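Local coordinates for protein carbohydrate kinase, FGGY (Novosphingobium aromaticivorans, PDB 3H6E) that probably phosphorylates a sugar or related polyol as an FGGY-type carbohydrate kinase, at residues A[337-342]-A[355-360]. Sequence-based numbering, arbitrary orientation.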
HETATM    1  N   MSE A 337     -28.743  -6.682 -10.216  1.00 44.40           N
HETATM    2  CA  MSE A 337     -27.299  -6.784 -10.027  1.00 45.10           C
HETATM    3  C   MSE A 337     -26.433  -6.211 -11.158  1.00 41.55           C
HETATM    4  O   MSE A 337     -26.936  -5.818 -12.214  1.00 39.23           O
HETATM    5  CB  MSE A 337     -26.919  -8.237  -9.765  1.00 44.27           C
HETATM    6  CG  MSE A 337     -27.100  -9.129 -10.966  1.00 45.77           C
HETATM    7 SE   MSE A 337     -26.925 -11.002 -10.488  1.00 63.35          SE
HETATM    8  CE  MSE A 337     -26.389 -11.681 -12.234  1.00 45.91           C
ATOM      9  N   ILE A 338     -25.124  -6.184 -10.908  1.00 41.91           N
ATOM     10  CA  ILE A 338     -24.137  -5.587 -11.807  1.00 36.31           C
ATOM     11  C   ILE A 338     -23.077  -6.607 -12.197  1.00 34.60           C
ATOM     12  O   ILE A 338     -22.524  -7.286 -11.337  1.00 35.87           O
ATOM     13  CB  ILE A 338     -23.398  -4.427 -11.113  1.00 34.09           C
ATOM     14  CG1 ILE A 338     -24.390  -3.400 -10.566  1.00 34.47           C
ATOM     15  CG2 ILE A 338     -22.385  -3.785 -12.058  1.00 33.94           C
ATOM     16  CD1 ILE A 338     -23.789  -2.467  -9.527  1.00 34.55           C
ATOM     17  N   LEU A 339     -22.777  -6.702 -13.487  1.00 35.95           N
ATOM     18  CA  LEU A 339     -21.731  -7.604 -13.959  1.00 34.41           C
ATOM     19  C   LEU A 339     -20.427  -6.853 -14.250  1.00 35.40           C
ATOM     20  O   LEU A 339     -20.449  -5.756 -14.803  1.00 35.79           O
ATOM     21  CB  LEU A 339     -22.201  -8.357 -15.203  1.00 34.72           C
ATOM     22  CG  LEU A 339     -23.574  -9.025 -15.108  1.00 36.29           C
ATOM     23  CD1 LEU A 339     -23.828  -9.881 -16.333  1.00 39.12           C
ATOM     24  CD2 LEU A 339     -23.696  -9.859 -13.845  1.00 38.31           C
ATOM     25  N   PRO A 340     -19.287  -7.447 -13.862  1.00 35.49           N
ATOM     26  CA  PRO A 340     -17.940  -6.910 -14.103  1.00 35.63           C
ATOM     27  C   PRO A 340     -17.621  -6.881 -15.594  1.00 35.52           C
ATOM     28  O   PRO A 340     -18.146  -7.716 -16.326  1.00 36.24           O
ATOM     29  CB  PRO A 340     -17.026  -7.927 -13.407  1.00 34.44           C
ATOM     30  CG  PRO A 340     -17.904  -8.648 -12.439  1.00 36.08           C
ATOM     31  CD  PRO A 340     -19.249  -8.701 -13.092  1.00 36.31           C
ATOM     32  N   THR A 341     -16.771  -5.957 -16.036  1.00 34.48           N
ATOM     33  CA  THR A 341     -16.120  -4.993 -15.157  1.00 33.75           C
ATOM     34  C   THR A 341     -16.327  -3.575 -15.674  1.00 33.20           C
ATOM     35  O   THR A 341     -16.623  -3.370 -16.852  1.00 32.20           O
ATOM     36  CB  THR A 341     -14.598  -5.247 -15.079  1.00 32.53           C
ATOM     37  OG1 THR A 341     -14.010  -4.359 -14.120  1.00 31.14           O
ATOM     38  CG2 THR A 341     -13.950  -5.011 -16.432  1.00 30.93           C
ATOM     39  N   LEU A 342     -16.153  -2.596 -14.793  1.00 32.53           N
ATOM     40  CA  LEU A 342     -16.281  -1.194 -15.179  1.00 32.47           C
ATOM     41  C   LEU A 342     -14.919  -0.531 -15.393  1.00 31.83           C
ATOM     42  O   LEU A 342     -14.844   0.652 -15.717  1.00 30.36           O
ATOM     43  CB  LEU A 342     -17.114  -0.419 -14.153  1.00 28.88           C
ATOM     44  CG  LEU A 342     -18.567  -0.885 -14.022  1.00 33.11           C
ATOM     45  CD1 LEU A 342     -18.691  -1.980 -12.967  1.00 32.06           C
ATOM     46  CD2 LEU A 342     -19.489   0.282 -13.694  1.00 32.66           C
ATOM     47  N   ALA A 355     -22.560  -4.951 -17.380  1.00 34.42           N
ATOM     48  CA  ALA A 355     -23.989  -4.951 -17.674  1.00 34.91           C
ATOM     49  C   ALA A 355     -24.836  -4.951 -16.407  1.00 36.08           C
ATOM     50  O   ALA A 355     -24.466  -5.548 -15.399  1.00 35.32           O
ATOM     51  CB  ALA A 355     -24.355  -6.144 -18.547  1.00 36.62           C
ATOM     52  N   TRP A 356     -25.979  -4.275 -16.468  1.00 37.34           N
ATOM     53  CA  TRP A 356     -26.963  -4.338 -15.395  1.00 37.66           C
ATOM     54  C   TRP A 356     -27.907  -5.510 -15.631  1.00 40.44           C
ATOM     55  O   TRP A 356     -27.942  -6.090 -16.718  1.00 41.65           O
ATOM     56  CB  TRP A 356     -27.783  -3.050 -15.334  1.00 39.85           C
ATOM     57  CG  TRP A 356     -27.238  -1.996 -14.423  1.00 38.49           C
ATOM     58  CD1 TRP A 356     -26.609  -0.843 -14.788  1.00 37.48           C
ATOM     59  CD2 TRP A 356     -27.290  -1.990 -12.993  1.00 38.43           C
ATOM     60  NE1 TRP A 356     -26.264  -0.120 -13.673  1.00 38.03           N
ATOM     61  CE2 TRP A 356     -26.670  -0.805 -12.558  1.00 38.70           C
ATOM     62  CE3 TRP A 356     -27.800  -2.873 -12.040  1.00 38.97           C
ATOM     63  CZ2 TRP A 356     -26.546  -0.481 -11.211  1.00 38.11           C
ATOM     64  CZ3 TRP A 356     -27.676  -2.550 -10.704  1.00 38.27           C
ATOM     65  CH2 TRP A 356     -27.053  -1.365 -10.300  1.00 36.75           C
ATOM     66  N   ILE A 357     -28.676  -5.851 -14.606  1.00 40.72           N
ATOM     67  CA  ILE A 357     -29.743  -6.833 -14.736  1.00 42.50           C
ATOM     68  C   ILE A 357     -30.859  -6.443 -13.784  1.00 44.44           C
ATOM     69  O   ILE A 357     -30.672  -6.417 -12.566  1.00 45.88           O
ATOM     70  CB  ILE A 357     -29.258  -8.251 -14.432  1.00 43.25           C
ATOM     71  CG1 ILE A 357     -28.422  -8.781 -15.599  1.00 41.80           C
ATOM     72  CG2 ILE A 357     -30.439  -9.167 -14.178  1.00 44.25           C
ATOM     73  CD1 ILE A 357     -27.769 -10.114 -15.326  1.00 45.33           C
ATOM     74  N   ASN A 358     -32.020  -6.126 -14.344  1.00 45.22           N
ATOM     75  CA  ASN A 358     -33.085  -5.526 -13.561  1.00 46.92           C
ATOM     76  C   ASN A 358     -32.518  -4.312 -12.836  1.00 46.97           C
ATOM     77  O   ASN A 358     -32.459  -4.268 -11.605  1.00 46.63           O
ATOM     78  CB  ASN A 358     -33.670  -6.534 -12.572  1.00 47.52           C
ATOM     79  CG  ASN A 358     -34.082  -7.832 -13.242  1.00 48.42           C
ATOM     80  OD1 ASN A 358     -34.208  -7.902 -14.466  1.00 48.62           O
ATOM     81  ND2 ASN A 358     -34.291  -8.870 -12.442  1.00 50.12           N
ATOM     82  N   ARG A 359     -32.070  -3.339 -13.621  1.00 45.80           N
ATOM     83  CA  ARG A 359     -31.505  -2.115 -13.076  1.00 45.38           C
ATOM     84  C   ARG A 359     -32.532  -1.391 -12.221  1.00 42.85           C
ATOM     85  O   ARG A 359     -33.642  -1.120 -12.673  1.00 43.57           O
ATOM     86  CB  ARG A 359     -30.999  -1.220 -14.212  1.00 44.98           C
ATOM     87  CG  ARG A 359     -30.949   0.268 -13.899  1.00 44.47           C
ATOM     88  CD  ARG A 359     -29.666   0.879 -14.440  1.00 45.33           C
ATOM     89  NE  ARG A 359     -29.856   2.209 -15.013  1.00 50.45           N
ATOM     90  CZ  ARG A 359     -29.508   2.537 -16.254  1.00 55.04           C
ATOM     91  NH1 ARG A 359     -28.946   1.633 -17.049  1.00 51.72           N
ATOM     92  NH2 ARG A 359     -29.710   3.771 -16.701  1.00 53.47           N
ATOM     93  N   PRO A 360     -32.169  -1.092 -10.966  1.00 44.85           N
ATOM     94  CA  PRO A 360     -33.073  -0.334 -10.097  1.00 46.54           C
ATOM     95  C   PRO A 360     -33.176   1.079 -10.644  1.00 46.60           C
ATOM     96  O   PRO A 360     -32.221   1.565 -11.249  1.00 46.61           O
ATOM     97  CB  PRO A 360     -32.351  -0.329  -8.742  1.00 44.22           C
ATOM     98  CG  PRO A 360     -31.229  -1.325  -8.869  1.00 45.82           C
ATOM     99  CD  PRO A 360     -30.877  -1.362 -10.319  1.00 43.16           C
TER
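A two-stranded antiparallel beta ribbon pairs strand 337-339 with strand 355-357 in the C-terminal FGGY region, separate from the larger mixed sheet that contains strands 252-256 and 390-394; the short axes approach to 4.8 Å at 156°. Met337 faces Ile357 and Leu339 faces Ala355 as hydrogen-bonded pairs, with Ile338 and Trp356 forming the non-hydrogen-bonded pair between them. The firmer rungs are Leu339 N to Ala355 O (2.8 Å, nearly straight at the hydrogen) and Met337 N to Ile357 O (3.1 Å), the latter in the carbonyl plane; their return bonds, Ile357 N to Met337 O and Ala355 N to Leu339 O, are weak.

On the face of Met337, Leu339, Ala355 and Ile357, the selenomethionine chain of Met337 runs extended beyond CG alongside Ile357, bringing CE to 3.7 Å from Ile357 CD1. Leu339 CD1 reaches the same methyl obliquely, at 4.1 Å. Met337 and Ile357 also touch Glu467 of helix 457-468.

The other face carries a CH-pi contact. With CG1 anti to its carbonyl carbon (chi1 -54°), Ile338 sets that atom 3.4 Å from the centroid of the Trp356 six-membered ring, 17° off the normal. Swapping Trp356 for an alanine is likely to strip Ile338 CG1 and CD1 of their aromatic partner and open a gap on that face of the ribbon. Against the ring's opposite face, Arg359 CD sits 3.5 Å above the plane, displaced toward the rim.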